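Local atomic coordinates of succinyl-CoA ligase (ADP-forming) subunit alpha (Methanosaeta concilii, PDB entry 6HXI), a protein that is an alpha-type subunit of the CoA-ligase family that binds coenzyme A and carries a C-terminal part related to citrate synthase. Residues B[138-143]-B[199-204]; B[231-236]-B[273-278]; B[433-438]-B[587-592]; B[452-457]-B[539-544]. One frame throughout, in Å; residues are numbered along the deposited sequence.

How the contacts relate
From the N terminus, contact 1 closes first, bringing the loop after strand 134-136 to the end of strand 196-201. Contact 2 follows in series and joins the end of strand 227-233 to the loop before helix 287-297. Both reach one mixed sheet of the CoA-ligase part and touch each other, with Gly204 O 2.8 Å from Gly277 N in a probable hydrogen bond. The remaining pair lies on the opposite side of the chain's centre in the helical region related to citrate synthase. There contact 3 spans helices 435-443 and 571-594, and within that span falls contact 4, between helices 453-466 and 540-555; their nearest atoms are about 15 Å apart.

Contact 1 (B[138-143]-B[199-204]); sequences PATVGG and GVAIGG. With COA (coenzyme A), chain G.
Thr140 and Gly142 meet Ala201 where an ST turn leads into strand 143-145, the antiparallel neighbour of strand 196-201 in the mixed sheet of the CoA-ligase part. Gly143 and Val200 form a non-hydrogen-bonded pair with CA atoms 4.1 Å apart. Lacking a side chain, Gly143 brings its CA to 3.1 Å from Gly199 O. Two hydrogen bonds cross the contact. Ala201 N gives a nearly straight one to Gly142 O (2.9 Å, 171°), while Thr140 OG1 donates to Ala201 O at 2.6 Å, standing above the carbonyl plane. A chi1 of -173° swings this hydroxyl opposite the threonine nitrogen and over to the strand. The same OG1 accepts from Gly142 N at 3.1 Å, closing the ST turn, so a donated and an accepted bond together fix its rotation. Weaker CA-H...O contacts continue beyond the strand, where Gly203 CA approaches Ala139 O at 3.3 Å and, more linearly, Pro138 O. A water donates to both Pro138 O, at 2.7 Å, and Ile202 O. The loop also lines the coenzyme A pocket through Ala139, Thr140 and Val141, and Val141 N lies 3.6 Å from the ligand's S1P.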
loop_
_atom_site.group_PDB
_atom_site.type_symbol
_atom_site.label_atom_id
_atom_site.label_comp_id
_atom_site.label_asym_id
_atom_site.label_seq_id
_atom_site.Cartn_x
_atom_site.Cartn_y
_atom_site.Cartn_z
ATOM N N PRO B 138 0.800 -53.999 -8.808
ATOM C CA PRO B 138 1.453 -52.713 -9.152
ATOM C C PRO B 138 2.087 -52.706 -10.533
ATOM O O PRO B 138 2.067 -53.732 -11.221
ATOM C CB PRO B 138 2.518 -52.540 -8.039
ATOM C CG PRO B 138 2.186 -53.572 -6.979
ATOM C CD PRO B 138 1.534 -54.696 -7.732
ATOM N N ALA B 139 2.668 -51.552 -10.924
ATOM C CA ALA B 139 3.380 -51.351 -12.189
ATOM C C ALA B 139 2.492 -51.575 -13.423
ATOM O O ALA B 139 2.898 -52.236 -14.380
ATOM C CB ALA B 139 4.649 -52.219 -12.236
ATOM N N THR B 140 1.290 -50.988 -13.408
ATOM C CA THR B 140 0.348 -51.075 -14.524
ATOM C C THR B 140 -0.216 -49.707 -14.848
ATOM O O THR B 140 -0.091 -48.809 -14.030
ATOM C CB THR B 140 -0.773 -52.089 -14.204
ATOM O OG1 THR B 140 -1.559 -52.270 -15.374
ATOM C CG2 THR B 140 -1.688 -51.629 -13.084
ATOM N N VAL B 141 -0.846 -49.561 -16.026
ATOM C CA VAL B 141 -1.590 -48.355 -16.421
ATOM C C VAL B 141 -3.014 -48.548 -15.917
ATOM O O VAL B 141 -3.726 -47.581 -15.659
ATOM C CB VAL B 141 -1.587 -47.990 -17.931
ATOM C CG1 VAL B 141 -0.308 -47.272 -18.317
ATOM C CG2 VAL B 141 -1.865 -49.209 -18.825
ATOM N N GLY B 142 -3.400 -49.810 -15.803
ATOM C CA GLY B 142 -4.704 -50.220 -15.313
ATOM C C GLY B 142 -5.400 -51.143 -16.292
ATOM O O GLY B 142 -5.076 -52.323 -16.405
ATOM N N GLY B 143 -6.383 -50.588 -16.973
ATOM C CA GLY B 143 -7.255 -51.296 -17.891
ATOM C C GLY B 143 -8.496 -50.470 -18.156
ATOM O O GLY B 143 -8.574 -49.302 -17.750
ATOM N N GLY B 199 -10.347 -54.730 -21.228
ATOM C CA GLY B 199 -8.914 -55.006 -21.279
ATOM C C GLY B 199 -8.237 -54.685 -19.961
ATOM O O GLY B 199 -8.535 -53.650 -19.367
ATOM N N VAL B 200 -7.340 -55.559 -19.478
ATOM C CA VAL B 200 -6.642 -55.337 -18.198
ATOM C C VAL B 200 -5.146 -55.660 -18.325
ATOM O O VAL B 200 -4.793 -56.678 -18.920
ATOM C CB VAL B 200 -7.287 -56.140 -17.005
ATOM C CG1 VAL B 200 -6.443 -56.052 -15.728
ATOM C CG2 VAL B 200 -8.719 -55.690 -16.718
ATOM N N ALA B 201 -4.272 -54.797 -17.758
ATOM C CA ALA B 201 -2.856 -55.098 -17.689
ATOM C C ALA B 201 -2.584 -55.392 -16.189
ATOM O O ALA B 201 -2.885 -54.549 -15.333
ATOM C CB ALA B 201 -2.024 -53.931 -18.183
ATOM N N ILE B 202 -2.099 -56.593 -15.862
ATOM C CA ILE B 202 -1.866 -56.946 -14.450
ATOM C C ILE B 202 -0.530 -56.384 -13.890
ATOM O O ILE B 202 -0.281 -56.494 -12.684
ATOM C CB ILE B 202 -2.008 -58.472 -14.186
ATOM C CG1 ILE B 202 -0.974 -59.302 -14.988
ATOM C CG2 ILE B 202 -3.438 -58.941 -14.442
ATOM C CD1 ILE B 202 -0.478 -60.586 -14.259
ATOM N N GLY B 203 0.287 -55.781 -14.763
ATOM C CA GLY B 203 1.603 -55.249 -14.420
ATOM C C GLY B 203 2.661 -56.297 -14.687
ATOM O O GLY B 203 2.332 -57.466 -14.917
ATOM N N GLY B 204 3.922 -55.896 -14.652
ATOM C CA GLY B 204 5.036 -56.803 -14.909
ATOM C C GLY B 204 5.794 -57.296 -13.693
ATOM O O GLY B 204 6.891 -57.845 -13.820
HETATM N N1A COA G . 9.346 -31.485 -0.041
HETATM C C2A COA G . 9.443 -32.766 0.328
HETATM N N3A COA G . 9.044 -33.862 -0.333
HETATM C C4A COA G . 8.426 -33.535 -1.479
HETATM C C5A COA G . 8.243 -32.260 -1.986
HETATM C C6A COA G . 8.767 -31.193 -1.230
HETATM N N6A COA G . 8.752 -29.925 -1.637
HETATM N N7A COA G . 7.476 -32.297 -3.140
HETATM C C8A COA G . 7.228 -33.570 -3.311
HETATM N N9A COA G . 7.765 -34.380 -2.342
HETATM C C1B COA G . 7.639 -35.831 -2.218
HETATM C C2B COA G . 6.214 -36.367 -2.170
HETATM O O2B COA G . 5.666 -36.260 -0.854
HETATM C C3B COA G . 6.453 -37.823 -2.584
HETATM O O3B COA G . 6.946 -38.623 -1.487
HETATM P P3B COA G . 6.736 -40.200 -1.376
HETATM O O7A COA G . 7.235 -40.796 -2.649
HETATM O O8A COA G . 7.501 -40.625 -0.175
HETATM O O9A COA G . 5.232 -40.406 -1.122
HETATM C C4B COA G . 7.645 -37.746 -3.545
HETATM O O4B COA G . 8.241 -36.448 -3.340
HETATM C C5B COA G . 7.315 -37.944 -5.002
HETATM O O5B COA G . 6.136 -37.168 -5.294
HETATM P P1A COA G . 4.936 -37.759 -6.234
HETATM O O1A COA G . 3.999 -36.725 -6.740
HETATM O O2A COA G . 4.235 -38.944 -5.589
HETATM O O3A COA G . 5.901 -38.283 -7.392
HETATM P P2A COA G . 5.850 -38.827 -8.887
HETATM O O4A COA G . 5.951 -37.697 -9.832
HETATM O O5A COA G . 7.047 -39.741 -9.014
HETATM O O6A COA G . 4.454 -39.631 -9.063
HETATM C CBP COA G . 3.883 -41.804 -10.015
HETATM C CCP COA G . 4.331 -41.035 -8.767
HETATM C CDP COA G . 3.737 -43.284 -9.636
HETATM C CEP COA G . 2.533 -41.279 -10.543
HETATM C CAP COA G . 4.965 -41.633 -11.118
HETATM O OAP COA G . 6.266 -41.839 -10.597
HETATM C C9P COA G . 4.790 -42.467 -12.381
HETATM O O9P COA G . 4.011 -42.094 -13.261
HETATM N N8P COA G . 5.527 -43.586 -12.473
HETATM C C7P COA G . 5.396 -44.531 -13.574
HETATM C C6P COA G . 4.878 -45.863 -13.106
HETATM C C5P COA G . 4.834 -46.884 -14.218
HETATM O O5P COA G . 5.630 -46.832 -15.153
HETATM N N4P COA G . 3.879 -47.810 -14.131
HETATM C C3P COA G . 3.636 -48.798 -15.174
HETATM C C2P COA G . 2.806 -48.250 -16.318
HETATM S S1P COA G . 2.451 -49.675 -17.384
HETATM O O HOH W 1 2.248 -56.463 -11.468
#

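Contact 2 (B[231-236]-B[273-278]); sequences LGELGG and FGHAGA
Gly235 and Ala278 approach with CA atoms 5.0 Å apart, where the chain leaving strand 227-233 passes a type I beta turn running from His275 to Ala278. An almost linear CA-H...O contact joins Ala278 CA to Leu234 O (3.6 Å, 170°), and a second runs from Gly235 CA to Gly277 O. The polar part is carried by Glu233, whose carboxylate straddles one ring nitrogen. His275 ND1 is 2.9 Å from Glu233 OE1 and 3.0 Å from Glu233 OE2; both bonds are bent and weak. OE1 sits at the imidazole edge, near its plane, yet carboxylate and ring are turned 57° apart. Glu233 reaches there on an extended chain that starts with CG between the backbone N and carbonyl carbon (chi1 69°). Beside the carboxylate, Ala278 CB lies 3.5 Å from Glu233 OE2. Leu234 divides its methyls, placing CD1 4.0 Å from Phe273 CE2 and CD2 4.1 Å from Ala278 CB. The His275 side chain is about 6 Å from coenzyme A, and Phe273 stacks edge-to-face with Tyr302 of the citrate lyase chain. Strand 227-233 runs between strands 172-176 and 255-260, while Lys290 on helix 287-297 binds the carbonyls of Glu233, Gly235 and Gly236.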
loop_
_atom_site.group_PDB
_atom_site.type_symbol
_atom_site.label_atom_id
_atom_site.label_comp_id
_atom_site.label_asym_id
_atom_site.label_seq_id
_atom_site.Cartn_x
_atom_site.Cartn_y
_atom_site.Cartn_z
ATOM N N LEU B 231 -1.721 -61.821 -23.514
ATOM C CA LEU B 231 -0.328 -61.613 -23.860
ATOM C C LEU B 231 0.492 -61.668 -22.575
ATOM O O LEU B 231 0.369 -60.790 -21.735
ATOM C CB LEU B 231 -0.187 -60.245 -24.552
ATOM C CG LEU B 231 1.149 -59.897 -25.198
ATOM C CD1 LEU B 231 1.422 -60.765 -26.415
ATOM C CD2 LEU B 231 1.191 -58.402 -25.574
ATOM N N GLY B 232 1.260 -62.733 -22.415
ATOM C CA GLY B 232 2.122 -62.930 -21.262
ATOM C C GLY B 232 3.576 -62.683 -21.598
ATOM O O GLY B 232 3.885 -62.149 -22.669
ATOM N N GLU B 233 4.477 -63.046 -20.667
ATOM C CA GLU B 233 5.935 -62.921 -20.839
ATOM C C GLU B 233 6.676 -63.949 -19.982
ATOM O O GLU B 233 6.100 -64.509 -19.045
ATOM C CB GLU B 233 6.449 -61.473 -20.587
ATOM C CG GLU B 233 6.365 -61.017 -19.148
ATOM C CD GLU B 233 6.934 -59.656 -18.792
ATOM O OE1 GLU B 233 7.429 -58.935 -19.695
ATOM O OE2 GLU B 233 6.900 -59.325 -17.581
ATOM N N LEU B 234 7.949 -64.188 -20.301
ATOM C CA LEU B 234 8.820 -65.109 -19.570
ATOM C C LEU B 234 8.965 -64.707 -18.092
ATOM O O LEU B 234 8.704 -63.541 -17.734
ATOM C CB LEU B 234 10.189 -65.218 -20.258
ATOM C CG LEU B 234 11.220 -64.108 -20.044
ATOM C CD1 LEU B 234 12.490 -64.455 -20.749
ATOM C CD2 LEU B 234 10.736 -62.745 -20.562
ATOM N N GLY B 235 9.367 -65.679 -17.261
ATOM C CA GLY B 235 9.546 -65.486 -15.826
ATOM C C GLY B 235 8.251 -65.693 -15.070
ATOM O O GLY B 235 7.178 -65.251 -15.515
ATOM N N GLY B 236 8.351 -66.385 -13.938
ATOM C CA GLY B 236 7.197 -66.707 -13.105
ATOM C C GLY B 236 6.311 -67.772 -13.718
ATOM O O GLY B 236 6.522 -68.168 -14.869
ATOM N N PHE B 273 15.082 -58.566 -17.766
ATOM C CA PHE B 273 14.399 -57.680 -18.707
ATOM C C PHE B 273 13.644 -56.578 -17.974
ATOM O O PHE B 273 13.658 -56.563 -16.738
ATOM C CB PHE B 273 13.539 -58.469 -19.710
ATOM C CG PHE B 273 14.380 -59.402 -20.548
ATOM C CD1 PHE B 273 15.108 -58.923 -21.632
ATOM C CD2 PHE B 273 14.473 -60.752 -20.233
ATOM C CE1 PHE B 273 15.882 -59.790 -22.414
ATOM C CE2 PHE B 273 15.251 -61.618 -21.010
ATOM C CZ PHE B 273 15.949 -61.131 -22.095
ATOM N N GLY B 274 13.081 -55.636 -18.744
ATOM C CA GLY B 274 12.374 -54.443 -18.285
ATOM C C GLY B 274 11.524 -54.591 -17.048
ATOM O O GLY B 274 11.834 -53.999 -16.017
ATOM N N HIS B 275 10.467 -55.400 -17.130
ATOM C CA HIS B 275 9.572 -55.667 -15.995
ATOM C C HIS B 275 10.304 -56.424 -14.902
ATOM O O HIS B 275 11.118 -57.302 -15.210
ATOM C CB HIS B 275 8.352 -56.477 -16.450
ATOM C CG HIS B 275 7.450 -55.765 -17.416
ATOM N ND1 HIS B 275 6.680 -56.461 -18.319
ATOM C CD2 HIS B 275 7.211 -54.441 -17.567
ATOM C CE1 HIS B 275 6.003 -55.553 -18.992
ATOM N NE2 HIS B 275 6.290 -54.323 -18.575
ATOM N N ALA B 276 10.017 -56.097 -13.626
ATOM C CA ALA B 276 10.649 -56.776 -12.475
ATOM C C ALA B 276 10.543 -58.318 -12.543
ATOM O O ALA B 276 11.519 -59.004 -12.243
ATOM C CB ALA B 276 10.075 -56.254 -11.162
ATOM N N GLY B 277 9.404 -58.832 -13.011
ATOM C CA GLY B 277 9.188 -60.270 -13.115
ATOM C C GLY B 277 9.659 -60.942 -14.390
ATOM O O GLY B 277 9.543 -62.164 -14.502
ATOM N N ALA B 278 10.162 -60.163 -15.377
ATOM C CA ALA B 278 10.603 -60.709 -16.673
ATOM C C ALA B 278 12.032 -61.264 -16.657
ATOM O O ALA B 278 12.941 -60.672 -17.246
ATOM C CB ALA B 278 10.417 -59.682 -17.792
HETATM O O HOH W 2 6.879 -62.695 -13.398
#

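Contact 3 (B[433-438]-B[587-592]); sequences KDLISS and HILDQK
Ile588 packs against Leu435 and Ser438 where two helices of the citrate synthase-like region meet, the long helix 571-594 and the N-terminal end of helix 435-443. Its CG1 branch, anti to the carbonyl carbon (chi1 -71°), brings CD1 to 3.7 Å from Ser438 CB, while CG2 lies 4.0 Å from Leu435 CA. The serine presents its CB to the isoleucine, while its hydroxyl bonds within its own segment: Ser438 OG donates to Asp434 O at 2.9 Å, which also accepts from Ser438 N. Next, Leu589 CD2 touches Leu435 CD1 at 4.0 Å, the two side chains slanting across one another. Leu589 also packs on Tyr571, and Leu435 on Gly570, both of a second subunit. One turn on from Ile588, Lys592 reaches the loop just ahead of helix 435-443. That helix is N-capped by Asp434, whose OD2 accepts from Ser437 N at 3.1 Å and OD1 from Ser437 OG at 2.8 Å. The Lys433 amine donates to Leu444 O and Ile446 O of a third subunit, while its carbonyl accepts from Lys592. The Lys592 chain is extended until a bend at chi4 (-53°), which sets NZ 2.7 Å from Lys433 O, 34° off the carbonyl plane.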
loop_
_atom_site.group_PDB
_atom_site.type_symbol
_atom_site.label_atom_id
_atom_site.label_comp_id
_atom_site.label_asym_id
_atom_site.label_seq_id
_atom_site.Cartn_x
_atom_site.Cartn_y
_atom_site.Cartn_z
ATOM N N LYS B 433 0.750 -4.481 12.914
ATOM C CA LYS B 433 0.745 -4.926 11.511
ATOM C C LYS B 433 2.043 -5.664 11.135
ATOM O O LYS B 433 3.076 -5.403 11.728
ATOM C CB LYS B 433 0.468 -3.756 10.558
ATOM C CG LYS B 433 -0.975 -3.181 10.699
ATOM C CD LYS B 433 -2.068 -4.178 10.647
ATOM C CE LYS B 433 -2.183 -5.026 9.387
ATOM N NZ LYS B 433 -2.478 -4.228 8.209
ATOM N N ASP B 434 1.980 -6.574 10.135
ATOM C CA ASP B 434 3.149 -7.301 9.655
ATOM C C ASP B 434 4.135 -6.303 9.012
ATOM O O ASP B 434 3.755 -5.174 8.737
ATOM C CB ASP B 434 2.696 -8.377 8.618
ATOM C CG ASP B 434 1.970 -7.760 7.440
ATOM O OD1 ASP B 434 0.783 -7.354 7.607
ATOM O OD2 ASP B 434 2.608 -7.544 6.424
ATOM N N LEU B 435 5.398 -6.727 8.786
ATOM C CA LEU B 435 6.422 -5.905 8.199
ATOM C C LEU B 435 6.009 -5.265 6.854
ATOM O O LEU B 435 6.216 -4.079 6.661
ATOM C CB LEU B 435 7.747 -6.743 8.027
ATOM C CG LEU B 435 9.035 -5.966 7.671
ATOM C CD1 LEU B 435 10.284 -6.772 8.032
ATOM C CD2 LEU B 435 9.131 -5.675 6.145
ATOM N N ILE B 436 5.504 -6.047 5.930
ATOM C CA ILE B 436 5.139 -5.594 4.557
ATOM C C ILE B 436 4.070 -4.543 4.549
ATOM O O ILE B 436 4.220 -3.582 3.796
ATOM C CB ILE B 436 4.769 -6.779 3.610
ATOM C CG1 ILE B 436 5.983 -7.665 3.332
ATOM C CG2 ILE B 436 4.036 -6.340 2.285
ATOM C CD1 ILE B 436 7.146 -7.031 2.653
ATOM N N SER B 437 2.982 -4.716 5.336
ATOM C CA SER B 437 1.901 -3.721 5.418
ATOM C C SER B 437 2.435 -2.444 6.008
ATOM O O SER B 437 2.089 -1.354 5.546
ATOM C CB SER B 437 0.772 -4.216 6.326
ATOM O OG SER B 437 0.225 -5.389 5.761
ATOM N N SER B 438 3.169 -2.578 7.118
ATOM C CA SER B 438 3.782 -1.436 7.808
ATOM C C SER B 438 4.747 -0.691 6.875
ATOM O O SER B 438 4.744 0.525 6.865
ATOM C CB SER B 438 4.527 -1.903 9.065
ATOM O OG SER B 438 3.607 -2.505 9.952
ATOM N N HIS B 587 12.935 0.548 11.491
ATOM C CA HIS B 587 12.014 1.118 12.515
ATOM C C HIS B 587 10.809 0.181 12.846
ATOM O O HIS B 587 10.424 0.007 14.005
ATOM C CB HIS B 587 11.481 2.478 12.019
ATOM C CG HIS B 587 12.527 3.560 12.121
ATOM N ND1 HIS B 587 13.023 3.938 13.329
ATOM C CD2 HIS B 587 13.091 4.310 11.150
ATOM C CE1 HIS B 587 13.903 4.895 13.075
ATOM N NE2 HIS B 587 13.977 5.152 11.770
ATOM N N ILE B 588 10.266 -0.471 11.842
ATOM C CA ILE B 588 9.163 -1.433 12.075
ATOM C C ILE B 588 9.624 -2.552 13.026
ATOM O O ILE B 588 8.893 -2.892 13.941
ATOM C CB ILE B 588 8.761 -2.032 10.706
ATOM C CG1 ILE B 588 8.038 -0.987 9.836
ATOM C CG2 ILE B 588 7.961 -3.343 10.919
ATOM C CD1 ILE B 588 8.100 -1.328 8.337
ATOM N N LEU B 589 10.820 -3.146 12.759
ATOM C CA LEU B 589 11.419 -4.243 13.527
ATOM C C LEU B 589 11.787 -3.797 14.936
ATOM O O LEU B 589 11.631 -4.567 15.880
ATOM C CB LEU B 589 12.674 -4.791 12.803
ATOM C CG LEU B 589 12.441 -5.543 11.475
ATOM C CD1 LEU B 589 13.750 -5.715 10.722
ATOM C CD2 LEU B 589 11.788 -6.905 11.685
ATOM N N ASP B 590 12.267 -2.550 15.062
ATOM C CA ASP B 590 12.640 -1.922 16.320
ATOM C C ASP B 590 11.423 -1.856 17.241
ATOM O O ASP B 590 11.533 -2.245 18.396
ATOM C CB ASP B 590 13.254 -0.535 16.077
ATOM C CG ASP B 590 13.943 0.110 17.288
ATOM O OD1 ASP B 590 14.429 -0.627 18.157
ATOM O OD2 ASP B 590 14.042 1.356 17.329
ATOM N N GLN B 591 10.251 -1.413 16.728
ATOM C CA GLN B 591 9.014 -1.345 17.518
ATOM C C GLN B 591 8.547 -2.764 17.901
ATOM O O GLN B 591 8.072 -2.978 19.004
ATOM C CB GLN B 591 7.918 -0.542 16.762
ATOM C CG GLN B 591 8.315 0.927 16.391
ATOM C CD GLN B 591 8.768 1.707 17.597
ATOM O OE1 GLN B 591 8.104 1.686 18.625
ATOM N NE2 GLN B 591 9.949 2.316 17.564
ATOM N N LYS B 592 8.750 -3.752 17.016
ATOM C CA LYS B 592 8.423 -5.125 17.308
ATOM C C LYS B 592 9.314 -5.661 18.447
ATOM O O LYS B 592 8.753 -6.168 19.417
ATOM C CB LYS B 592 8.419 -5.964 16.011
ATOM C CG LYS B 592 7.133 -5.567 15.200
ATOM C CD LYS B 592 6.753 -6.422 14.026
ATOM C CE LYS B 592 5.532 -5.867 13.282
ATOM N NZ LYS B 592 4.306 -5.600 14.160
#

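Contact 4 (B[452-457]-B[539-544]); sequences GAIDDA and NVDGCI
Ala453 and Asp541 face each other at the N-terminal ends of two helices of the citrate synthase-like region. Segments 453-457 and 540-544 cross at -50°, with 7.4 Å between their axes at closest approach. Ala453 CB sits 3.7 Å from Asp541 OD2, and a water links the same pair, donating to Asp541 OD2 at 2.9 Å and accepting only weakly from Ala453 N. An acetate ion, probably from the crystallisation liquor, is bound close to this aspartate. Ile454 follows and spreads its two branches over the second helix. With chi1 at -56°, CG1 points opposite the carbonyl carbon and lies 3.6 Å from Asp541 CG, the two side chains crossing at about a right angle. CG2 turns the other way and presses on Ile544 CG2 at 3.5 Å, an apolar contact continued by Leu572 and Phe576 of helix 571-594, which pack on Ile454. The isoleucine backbone takes part as well, through a nearly straight CA-H...O contact of 3.5 Å from Ile454 CA to Asp541 O. One turn after Ile454 comes Ala457, which faces Gly542 in the first turn of the second helix. Asn539 caps that turn, its OD1 accepting from Gly542 N at 3.0 Å while ND2 binds Gly489 O. The methyl CB of Ala457 rests on the Gly542 backbone, 3.6 Å from Gly542 CA.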
loop_
_atom_site.group_PDB
_atom_site.type_symbol
_atom_site.label_atom_id
_atom_site.label_comp_id
_atom_site.label_asym_id
_atom_site.label_seq_id
_atom_site.Cartn_x
_atom_site.Cartn_y
_atom_site.Cartn_z
ATOM N N GLY B 452 10.332 13.987 -2.649
ATOM C CA GLY B 452 10.075 14.647 -3.928
ATOM C C GLY B 452 10.976 15.790 -4.334
ATOM O O GLY B 452 11.050 16.119 -5.518
ATOM N N ALA B 453 11.678 16.399 -3.391
ATOM C CA ALA B 453 12.571 17.528 -3.704
ATOM C C ALA B 453 13.764 17.079 -4.557
ATOM O O ALA B 453 14.397 17.930 -5.174
ATOM C CB ALA B 453 13.068 18.198 -2.426
ATOM N N ILE B 454 14.027 15.729 -4.615
ATOM C CA ILE B 454 15.134 15.145 -5.387
ATOM C C ILE B 454 14.868 15.362 -6.847
ATOM O O ILE B 454 15.723 15.923 -7.524
ATOM C CB ILE B 454 15.425 13.654 -5.083
ATOM C CG1 ILE B 454 15.690 13.442 -3.589
ATOM C CG2 ILE B 454 16.626 13.168 -5.941
ATOM C CD1 ILE B 454 15.910 11.968 -3.149
ATOM N N ASP B 455 13.661 15.000 -7.275
ATOM C CA ASP B 455 13.171 15.138 -8.666
ATOM C C ASP B 455 13.021 16.604 -9.050
ATOM O O ASP B 455 13.421 16.943 -10.128
ATOM C CB ASP B 455 11.791 14.508 -8.790
ATOM C CG ASP B 455 11.804 13.278 -9.664
ATOM O OD1 ASP B 455 12.799 13.085 -10.348
ATOM O OD2 ASP B 455 10.821 12.536 -9.644
ATOM N N ASP B 456 12.404 17.403 -8.184
ATOM C CA ASP B 456 12.170 18.831 -8.426
ATOM C C ASP B 456 13.473 19.539 -8.629
ATOM O O ASP B 456 13.518 20.362 -9.531
ATOM C CB ASP B 456 11.433 19.531 -7.273
ATOM C CG ASP B 456 10.015 19.132 -6.978
ATOM O OD1 ASP B 456 9.372 18.521 -7.861
ATOM O OD2 ASP B 456 9.526 19.460 -5.858
ATOM N N ALA B 457 14.525 19.227 -7.809
ATOM C CA ALA B 457 15.851 19.856 -7.934
ATOM C C ALA B 457 16.486 19.476 -9.248
ATOM O O ALA B 457 16.950 20.367 -9.960
ATOM C CB ALA B 457 16.774 19.472 -6.788
ATOM N N ASN B 539 21.010 21.290 -0.108
ATOM C CA ASN B 539 20.666 20.201 0.789
ATOM C C ASN B 539 20.892 18.808 0.104
ATOM O O ASN B 539 21.303 18.756 -1.061
ATOM C CB ASN B 539 19.239 20.393 1.350
ATOM C CG ASN B 539 18.110 20.247 0.356
ATOM O OD1 ASN B 539 18.118 19.398 -0.525
ATOM N ND2 ASN B 539 17.068 21.031 0.521
ATOM N N VAL B 540 20.646 17.703 0.843
ATOM C CA VAL B 540 20.854 16.313 0.391
ATOM C C VAL B 540 20.021 15.997 -0.844
ATOM O O VAL B 540 20.563 15.405 -1.780
ATOM C CB VAL B 540 20.667 15.239 1.521
ATOM C CG1 VAL B 540 21.153 13.870 1.074
ATOM C CG2 VAL B 540 21.447 15.639 2.758
ATOM N N ASP B 541 18.720 16.372 -0.841
ATOM C CA ASP B 541 17.817 16.134 -1.953
ATOM C C ASP B 541 18.259 16.841 -3.227
ATOM O O ASP B 541 18.223 16.230 -4.288
ATOM C CB ASP B 541 16.358 16.466 -1.589
ATOM C CG ASP B 541 15.748 15.464 -0.617
ATOM O OD1 ASP B 541 16.518 14.806 0.120
ATOM O OD2 ASP B 541 14.505 15.348 -0.583
ATOM N N GLY B 542 18.725 18.077 -3.096
ATOM C CA GLY B 542 19.252 18.852 -4.213
ATOM C C GLY B 542 20.476 18.213 -4.801
ATOM O O GLY B 542 20.571 18.036 -6.019
ATOM N N CYS B 543 21.389 17.827 -3.917
ATOM C CA CYS B 543 22.644 17.179 -4.226
ATOM C C CYS B 543 22.440 15.886 -5.048
ATOM O O CYS B 543 23.139 15.693 -6.032
ATOM C CB CYS B 543 23.406 16.904 -2.937
ATOM S SG CYS B 543 25.166 16.620 -3.184
ATOM N N ILE B 544 21.462 15.039 -4.672
ATOM C CA ILE B 544 21.177 13.772 -5.353
ATOM C C ILE B 544 20.623 14.021 -6.759
ATOM O O ILE B 544 21.153 13.442 -7.700
ATOM C CB ILE B 544 20.288 12.824 -4.497
ATOM C CG1 ILE B 544 21.042 12.368 -3.219
ATOM C CG2 ILE B 544 19.747 11.612 -5.294
ATOM C CD1 ILE B 544 20.081 11.957 -2.113
HETATM O O HOH W 3 11.765 16.068 -0.029
#